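Local coordinates for Agap007691-pb (Anopheles gambiae, PDB 5C98), which is of unknown function but has the serpin fold, whose members are generally serine protease inhibitors, a role it may share, at residues Y44-L48 with L85-L89; S99-E105 with T124-L130; T211-C217 with L269-D275. One frame throughout, in Å; residues are numbered along the deposited sequence.

How the interactions relate
Along the chain the three contacts follow in series, none enclosing another. Interaction 1 packs helix 43-51 against helix 75-89; the second of these leads directly into strand 95-104, which interaction 2 pairs with strand 124-128. The two contacts are neighbours, their centres about 20 Å apart, and they touch where His-45 packs on Ser-99. Interaction 3 joins strands 204-219 and 270-287 in another part of the serpin fold, on the opposite side of the chain's centre from interaction 2; those two centres lie about 47 Å apart. Interactions 1 and 2 thus form one continuous region, helices packed beside strand 95-104, while interaction 3 belongs to the far sheet holding the strand after the probable reactive-centre loop.

Interaction 1 (Y44-L48 with L85-L89); sequences YHVRL and LAQQL
Leu-85, Leu-89 and Tyr-44 give up the most surface here, and Leu-48 fills in between them. Leu-85 lies across the end of Tyr-44 at about a right angle, CD2 coming to 3.5 Å from the phenol OH while its CB receives CD2 of Leu-48 at 3.6 Å. With CG anti to its own carbonyl carbon (chi1 -65°), Leu-85 also puts CD1 over one face of the Arg-47 guanidinium, whose NH2 is held by Gln-81. Leu-89 uses a single branch for the whole encounter: CD2 lies 3.8 Å from Leu-48 CD1 and 3.9 Å from Tyr-44 CD2, and it meets the imidazole CD2 of His-45 as well. On the imidazole, ND1 is hydrogen-bonded to Ser-173 OG.

Within its own helix Tyr-44 is braced by Leu-48, whose CD1 sits 3.9 Å above the plane of the tyrosine ring, over its centre. The phenol projects toward helix 75-89 because chi1 (-172°) sets CG anti to the backbone N, and there one water makes the polar link. The water lies in the plane of the ring, 2.7 Å from Tyr-44 OH; it donates to Leu-85 O and accepts from Gln-88 NE2, tying the hydroxyl to both backbone and side chain of the facing helix.

The short axes come within 10.9 Å, their directions 142° apart. Leu-89 also touches Leu-95 and Ala-97 of strand 95-104. This is leucine-rich helix-on-helix packing of the helical layer behind the central sheet of a serpin.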
# COMPACT_ATOMS: atom_id res chain seq x y z
N TYR A 44 -2.32 0.21 5.69
CA TYR A 44 -3.06 -0.83 6.40
C TYR A 44 -2.21 -2.07 6.55
O TYR A 44 -2.18 -2.67 7.63
CB TYR A 44 -4.35 -1.14 5.65
CG TYR A 44 -5.35 -2.07 6.36
CD1 TYR A 44 -5.65 -1.90 7.70
CD2 TYR A 44 -6.04 -3.02 5.65
CE1 TYR A 44 -6.59 -2.69 8.33
CE2 TYR A 44 -6.99 -3.83 6.28
CZ TYR A 44 -7.24 -3.64 7.60
OH TYR A 44 -8.19 -4.41 8.24
N HIS A 45 -1.53 -2.50 5.47
CA HIS A 45 -0.70 -3.68 5.63
C HIS A 45 0.58 -3.40 6.42
O HIS A 45 1.10 -4.30 7.08
CB HIS A 45 -0.42 -4.35 4.31
CG HIS A 45 0.04 -5.75 4.47
ND1 HIS A 45 1.28 -6.18 4.07
CD2 HIS A 45 -0.59 -6.82 5.00
CE1 HIS A 45 1.40 -7.47 4.35
NE2 HIS A 45 0.28 -7.88 4.93
N VAL A 46 1.09 -2.16 6.38
CA VAL A 46 2.17 -1.78 7.29
C VAL A 46 1.75 -2.07 8.73
O VAL A 46 2.48 -2.71 9.49
CB VAL A 46 2.56 -0.30 7.07
CG1 VAL A 46 3.41 0.25 8.22
CG2 VAL A 46 3.26 -0.09 5.74
N ARG A 47 0.55 -1.61 9.10
CA ARG A 47 -0.01 -1.86 10.43
C ARG A 47 -0.16 -3.36 10.69
O ARG A 47 0.25 -3.86 11.76
CB ARG A 47 -1.34 -1.11 10.59
CG ARG A 47 -2.15 -1.51 11.82
CD ARG A 47 -3.18 -2.57 11.47
NE ARG A 47 -4.02 -2.89 12.63
CZ ARG A 47 -5.07 -2.16 13.00
NH1 ARG A 47 -5.42 -1.08 12.31
NH2 ARG A 47 -5.80 -2.53 14.05
N LEU A 48 -0.73 -4.09 9.75
CA LEU A 48 -1.00 -5.50 10.01
C LEU A 48 0.28 -6.28 10.17
O LEU A 48 0.39 -7.16 11.05
CB LEU A 48 -1.86 -6.10 8.90
CG LEU A 48 -3.30 -5.59 8.93
CD1 LEU A 48 -4.00 -6.03 7.67
CD2 LEU A 48 -4.10 -6.08 10.15
N LEU A 85 -8.19 -9.49 10.74
CA LEU A 85 -8.05 -8.43 9.74
C LEU A 85 -7.16 -8.87 8.59
O LEU A 85 -7.45 -8.54 7.43
CB LEU A 85 -7.50 -7.18 10.39
CG LEU A 85 -8.42 -6.53 11.42
CD1 LEU A 85 -7.73 -5.29 11.96
CD2 LEU A 85 -9.78 -6.16 10.87
N ALA A 86 -6.08 -9.60 8.88
CA ALA A 86 -5.19 -10.04 7.82
C ALA A 86 -5.86 -11.05 6.91
O ALA A 86 -5.64 -11.05 5.70
CB ALA A 86 -3.92 -10.62 8.41
N GLN A 87 -6.69 -11.92 7.48
CA GLN A 87 -7.37 -12.92 6.67
C GLN A 87 -8.41 -12.28 5.77
O GLN A 87 -8.62 -12.72 4.64
CB GLN A 87 -8.02 -13.97 7.58
CG GLN A 87 -8.74 -15.09 6.83
CD GLN A 87 -9.28 -16.17 7.76
OE1 GLN A 87 -8.57 -16.67 8.62
NE2 GLN A 87 -10.55 -16.52 7.57
N GLN A 88 -9.07 -11.22 6.25
CA GLN A 88 -10.04 -10.50 5.43
C GLN A 88 -9.37 -9.75 4.29
O GLN A 88 -9.92 -9.67 3.18
CB GLN A 88 -10.82 -9.56 6.35
CG GLN A 88 -11.68 -8.52 5.67
CD GLN A 88 -12.48 -7.70 6.68
OE1 GLN A 88 -13.71 -7.80 6.74
NE2 GLN A 88 -11.79 -6.89 7.49
N LEU A 89 -8.17 -9.21 4.53
CA LEU A 89 -7.48 -8.38 3.53
C LEU A 89 -6.95 -9.22 2.39
O LEU A 89 -7.17 -8.91 1.22
CB LEU A 89 -6.32 -7.64 4.19
CG LEU A 89 -5.50 -6.79 3.21
CD1 LEU A 89 -6.37 -5.77 2.48
CD2 LEU A 89 -4.36 -6.12 3.91
O HOH W 1 -9.16 -6.44 6.82

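Interaction 2 (S99-E105 with T124-L130); sequences SFVLVEE and TVEPVDL
Glu-105 closes the end of this strand pair against Pro-127, Val-128 and Asp-129. Its CB rests 3.8 Å from Pro-127 CB, and CG passes 3.4 Å from Val-128 O, the carbonyl that also takes the Glu-105 N-H. Because chi1 (65°) places CG between the backbone N and carbonyl carbon, the extended chain runs back alongside the neighbouring backbone: CD lies over the Val-128 to Asp-129 peptide. At the tip OE1 faces Val-128 C and receives a water that also donates to Pro-127 O, while OE2 reaches Asp-129 CB at 3.6 Å. The carboxylate planes of Glu-105 and Asp-129 are nearly parallel, 19° apart.

Glu-104 bends the other way, taking the Leu-130 N-H on OE1 at 2.9 Å; its OE2 is bound by Thr-106 and by a water shared with Asp-129 OD1, which also bonds to Thr-131. Glu-104 OE1 and Asp-129 OD1 lie 4.2 Å apart, which might raise their affinity for protons.

Behind these ends the strands run parallel. Glu-126 N donates to Val-101 O at 2.8 Å, nearly straight, and Val-128 N to Val-103 O; Val-103 N reaches Glu-126 O at 3.3 Å. Val-101, Val-103 and Val-125 face helix 111-119, whereas Phe-100, Leu-102 and Glu-126 lie on the other face, Phe-100 stacking on Phe-143 of helix 133-146. Val-128 packs CG2 on Leu-102 CD2. It is the parallel strand-helix-strand crossover at the border of the large serpin sheet.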
# COMPACT_ATOMS: atom_id res chain seq x y z
N SER A 99 3.12 -10.81 4.00
CA SER A 99 4.30 -10.44 4.76
C SER A 99 5.33 -11.57 4.74
O SER A 99 5.01 -12.75 4.59
CB SER A 99 3.97 -10.10 6.20
OG SER A 99 3.35 -11.19 6.86
N PHE A 100 6.58 -11.17 4.95
CA PHE A 100 7.70 -12.11 4.91
C PHE A 100 8.73 -11.57 5.88
O PHE A 100 8.94 -10.35 5.97
CB PHE A 100 8.24 -12.15 3.48
CG PHE A 100 9.33 -13.14 3.26
CD1 PHE A 100 9.02 -14.47 3.12
CD2 PHE A 100 10.66 -12.74 3.19
CE1 PHE A 100 10.02 -15.43 2.91
CE2 PHE A 100 11.66 -13.68 2.97
CZ PHE A 100 11.35 -15.03 2.85
N VAL A 101 9.35 -12.47 6.62
CA VAL A 101 10.29 -12.09 7.67
C VAL A 101 11.59 -12.82 7.43
O VAL A 101 11.60 -14.04 7.22
CB VAL A 101 9.73 -12.45 9.06
CG1 VAL A 101 10.66 -12.01 10.16
CG2 VAL A 101 8.34 -11.88 9.26
N LEU A 102 12.70 -12.07 7.48
CA LEU A 102 14.03 -12.66 7.54
C LEU A 102 14.55 -12.60 8.96
O LEU A 102 14.44 -11.58 9.63
CB LEU A 102 15.03 -11.93 6.65
CG LEU A 102 14.80 -11.96 5.14
CD1 LEU A 102 15.83 -11.07 4.46
CD2 LEU A 102 14.92 -13.39 4.65
N VAL A 103 15.13 -13.70 9.42
CA VAL A 103 15.83 -13.76 10.70
C VAL A 103 17.22 -14.32 10.46
O VAL A 103 17.43 -15.18 9.59
CB VAL A 103 15.08 -14.60 11.76
CG1 VAL A 103 13.78 -13.94 12.18
CG2 VAL A 103 14.84 -16.02 11.26
N GLU A 104 18.18 -13.84 11.24
CA GLU A 104 19.54 -14.37 11.17
C GLU A 104 19.57 -15.83 11.58
O GLU A 104 19.20 -16.19 12.70
CB GLU A 104 20.47 -13.54 12.07
CG GLU A 104 21.87 -14.13 12.31
CD GLU A 104 22.62 -14.52 11.04
OE1 GLU A 104 22.58 -13.75 10.06
OE2 GLU A 104 23.23 -15.62 11.05
N GLU A 105 20.05 -16.68 10.67
CA GLU A 105 19.95 -18.13 10.85
C GLU A 105 20.79 -18.66 12.00
O GLU A 105 20.49 -19.74 12.52
CB GLU A 105 20.34 -18.85 9.56
CG GLU A 105 21.81 -18.68 9.13
CD GLU A 105 22.10 -19.28 7.77
OE1 GLU A 105 21.14 -19.69 7.08
OE2 GLU A 105 23.29 -19.35 7.37
N THR A 124 5.33 -15.84 6.62
CA THR A 124 6.41 -16.77 6.39
C THR A 124 7.70 -16.17 6.93
O THR A 124 8.01 -15.00 6.68
CB THR A 124 6.54 -17.10 4.89
OG1 THR A 124 5.39 -17.88 4.48
CG2 THR A 124 7.77 -17.95 4.64
N VAL A 125 8.40 -16.95 7.74
CA VAL A 125 9.71 -16.57 8.28
C VAL A 125 10.75 -17.47 7.63
O VAL A 125 10.60 -18.70 7.64
CB VAL A 125 9.74 -16.74 9.81
CG1 VAL A 125 11.10 -16.38 10.37
CG2 VAL A 125 8.67 -15.91 10.47
N GLU A 126 11.80 -16.87 7.09
CA GLU A 126 12.92 -17.64 6.55
C GLU A 126 14.21 -17.28 7.27
O GLU A 126 14.60 -16.10 7.26
CB GLU A 126 13.08 -17.42 5.05
CG GLU A 126 14.12 -18.35 4.46
CD GLU A 126 14.04 -18.48 2.95
OE1 GLU A 126 12.96 -18.21 2.38
OE2 GLU A 126 15.06 -18.87 2.33
N PRO A 127 14.88 -18.23 7.91
CA PRO A 127 16.24 -17.97 8.42
C PRO A 127 17.22 -17.91 7.26
O PRO A 127 17.24 -18.78 6.39
CB PRO A 127 16.53 -19.17 9.32
CG PRO A 127 15.26 -19.91 9.45
CD PRO A 127 14.44 -19.59 8.25
N VAL A 128 18.07 -16.88 7.27
CA VAL A 128 19.08 -16.70 6.23
C VAL A 128 20.35 -16.18 6.88
O VAL A 128 20.37 -15.75 8.04
CB VAL A 128 18.62 -15.73 5.13
CG1 VAL A 128 17.39 -16.26 4.39
CG2 VAL A 128 18.39 -14.33 5.70
N ASP A 129 21.42 -16.20 6.09
CA ASP A 129 22.66 -15.57 6.50
C ASP A 129 22.54 -14.08 6.19
O ASP A 129 22.84 -13.65 5.07
CB ASP A 129 23.82 -16.20 5.74
CG ASP A 129 25.14 -15.54 6.03
OD1 ASP A 129 25.19 -14.69 6.95
OD2 ASP A 129 26.12 -15.91 5.35
N LEU A 130 22.14 -13.29 7.18
CA LEU A 130 21.96 -11.85 7.01
C LEU A 130 23.29 -11.09 6.93
O LEU A 130 23.29 -9.90 6.62
CB LEU A 130 21.06 -11.29 8.12
CG LEU A 130 19.55 -11.28 7.84
CD1 LEU A 130 18.72 -10.81 9.04
CD2 LEU A 130 19.22 -10.39 6.65
O HOH W 2 25.24 -15.94 9.43
O HOH W 3 19.03 -21.11 7.01

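Interaction 3 (T211-C217 with L269-D275); sequences TAFVRRC and LQSCWTD
Phe-213, its CG anti to the backbone N (chi1 -171°), and Trp-273, its CG beside the backbone N (chi1 -81°), are swung into each other at a non-hydrogen-bonded pair. The indole slides under the other strand so that Phe-213 CB stands 3.5 Å from the centroid of its six-membered ring, almost exactly on the ring normal, while the edge meets the Thr-211 to Ala-212 peptide. The phenyl itself lies oblique to the indole, planes at 47°, and takes Ser-271 CB over one face, 3.8 Å from its centroid. A water joins Ser-271 OG to Phe-213 O.

Arg-215, on the same surface, sets one face of its guanidinium, toward the rim, over Leu-269 CB. Arg-216 points to the opposite surface; chi1 places CG between the backbone N and carbonyl carbon, and a bend at chi2 folds the chain back so that Cys-272 CB lies 3.8 Å from the guanidinium plane, and Arg-216 makes a cation-pi contact with Phe-346.

Six backbone bonds tie the strands, from Thr-274 N to Ala-212 O at 2.7 Å through to Gln-270 N and Arg-216 O at 3.1 Å. Cys-272 O is gripped twice, by Val-214 N and, from the opposite face of its plane, by Thr-274 OG1 at 2.9 Å. Strand 346-349, flanking Cys-272 and Thr-274, follows the disordered segment expected to be the reactive-centre loop; this is the strongly twisted antiparallel pairing of serpin sheet C.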
# COMPACT_ATOMS: atom_id res chain seq x y z
N THR A 211 -17.52 5.47 -22.26
CA THR A 211 -18.67 6.08 -21.62
C THR A 211 -19.18 5.06 -20.61
O THR A 211 -19.59 3.96 -20.99
CB THR A 211 -19.77 6.38 -22.63
OG1 THR A 211 -19.26 7.30 -23.61
CG2 THR A 211 -20.97 7.01 -21.94
N ALA A 212 -19.11 5.41 -19.33
CA ALA A 212 -19.43 4.49 -18.25
C ALA A 212 -20.42 5.13 -17.30
O ALA A 212 -20.44 6.35 -17.11
CB ALA A 212 -18.19 4.11 -17.48
N PHE A 213 -21.24 4.29 -16.67
CA PHE A 213 -22.22 4.73 -15.69
C PHE A 213 -21.58 4.55 -14.31
O PHE A 213 -21.77 3.54 -13.63
CB PHE A 213 -23.50 3.93 -15.84
CG PHE A 213 -24.64 4.44 -15.02
CD1 PHE A 213 -25.18 5.70 -15.26
CD2 PHE A 213 -25.20 3.66 -14.02
CE1 PHE A 213 -26.24 6.17 -14.51
CE2 PHE A 213 -26.25 4.13 -13.27
CZ PHE A 213 -26.77 5.38 -13.51
N VAL A 214 -20.80 5.55 -13.91
CA VAL A 214 -19.96 5.47 -12.72
C VAL A 214 -20.42 6.48 -11.68
O VAL A 214 -20.96 7.55 -11.99
CB VAL A 214 -18.46 5.70 -13.04
CG1 VAL A 214 -17.88 4.52 -13.80
CG2 VAL A 214 -18.25 7.02 -13.80
N ARG A 215 -20.16 6.15 -10.42
CA ARG A 215 -20.35 7.08 -9.32
C ARG A 215 -19.34 8.22 -9.42
O ARG A 215 -18.13 7.99 -9.58
CB ARG A 215 -20.18 6.33 -8.00
CG ARG A 215 -21.35 5.41 -7.70
CD ARG A 215 -21.09 4.47 -6.55
NE ARG A 215 -20.94 5.14 -5.26
CZ ARG A 215 -21.95 5.65 -4.56
NH1 ARG A 215 -23.19 5.65 -5.05
NH2 ARG A 215 -21.71 6.20 -3.37
N ARG A 216 -19.83 9.45 -9.33
CA ARG A 216 -19.00 10.62 -9.55
C ARG A 216 -19.50 11.76 -8.67
O ARG A 216 -20.66 11.78 -8.25
CB ARG A 216 -19.06 11.05 -11.02
CG ARG A 216 -20.42 11.64 -11.48
CD ARG A 216 -20.53 13.13 -11.25
NE ARG A 216 -21.83 13.65 -11.71
CZ ARG A 216 -22.94 13.64 -10.97
NH1 ARG A 216 -22.93 13.17 -9.73
NH2 ARG A 216 -24.06 14.13 -11.46
N CYS A 217 -18.61 12.71 -8.41
CA CYS A 217 -19.03 13.97 -7.82
C CYS A 217 -17.96 15.03 -8.05
O CYS A 217 -16.83 14.74 -8.44
CB CYS A 217 -19.33 13.85 -6.32
SG CYS A 217 -17.92 13.41 -5.29
N LEU A 269 -21.39 11.06 -3.95
CA LEU A 269 -21.27 10.28 -5.16
C LEU A 269 -22.63 9.83 -5.65
O LEU A 269 -23.48 9.38 -4.87
CB LEU A 269 -20.37 9.07 -4.91
CG LEU A 269 -18.87 9.30 -4.81
CD1 LEU A 269 -18.24 8.02 -4.26
CD2 LEU A 269 -18.24 9.70 -6.11
N GLN A 270 -22.84 9.96 -6.96
CA GLN A 270 -24.05 9.54 -7.64
C GLN A 270 -23.65 8.95 -8.98
O GLN A 270 -22.79 9.49 -9.68
CB GLN A 270 -25.00 10.72 -7.86
CG GLN A 270 -25.62 11.25 -6.59
CD GLN A 270 -26.60 10.27 -5.96
OE1 GLN A 270 -27.41 9.66 -6.65
NE2 GLN A 270 -26.51 10.12 -4.64
N SER A 271 -24.28 7.83 -9.33
CA SER A 271 -23.98 7.19 -10.60
C SER A 271 -24.46 8.06 -11.75
O SER A 271 -25.56 8.62 -11.70
CB SER A 271 -24.67 5.82 -10.68
OG SER A 271 -24.00 4.86 -9.89
N CYS A 272 -23.64 8.16 -12.79
CA CYS A 272 -23.89 9.12 -13.85
C CYS A 272 -23.13 8.67 -15.08
O CYS A 272 -22.00 8.21 -14.99
CB CYS A 272 -23.39 10.48 -13.37
SG CYS A 272 -23.53 11.76 -14.56
N TRP A 273 -23.77 8.77 -16.25
CA TRP A 273 -23.08 8.44 -17.48
C TRP A 273 -21.94 9.43 -17.69
O TRP A 273 -22.17 10.65 -17.75
CB TRP A 273 -24.05 8.45 -18.66
CG TRP A 273 -24.84 7.17 -18.75
CD1 TRP A 273 -26.18 7.01 -18.56
CD2 TRP A 273 -24.31 5.86 -19.03
NE1 TRP A 273 -26.52 5.69 -18.71
CE2 TRP A 273 -25.40 4.96 -19.01
CE3 TRP A 273 -23.03 5.37 -19.32
CZ2 TRP A 273 -25.24 3.60 -19.25
CZ3 TRP A 273 -22.88 4.02 -19.56
CH2 TRP A 273 -23.98 3.15 -19.52
N THR A 274 -20.71 8.92 -17.74
CA THR A 274 -19.51 9.75 -17.69
C THR A 274 -18.61 9.43 -18.86
O THR A 274 -18.33 8.26 -19.14
CB THR A 274 -18.74 9.46 -16.40
OG1 THR A 274 -19.56 9.80 -15.28
CG2 THR A 274 -17.42 10.26 -16.33
N ASP A 275 -18.14 10.47 -19.54
CA ASP A 275 -17.12 10.31 -20.56
C ASP A 275 -15.78 10.28 -19.85
O ASP A 275 -15.32 11.30 -19.32
CB ASP A 275 -17.17 11.44 -21.59
CG ASP A 275 -16.31 11.13 -22.78
OD1 ASP A 275 -15.12 11.44 -22.73
OD2 ASP A 275 -16.82 10.51 -23.74
O HOH W 4 -22.44 2.97 -11.05
O HOH W 5 -23.75 8.40 -2.38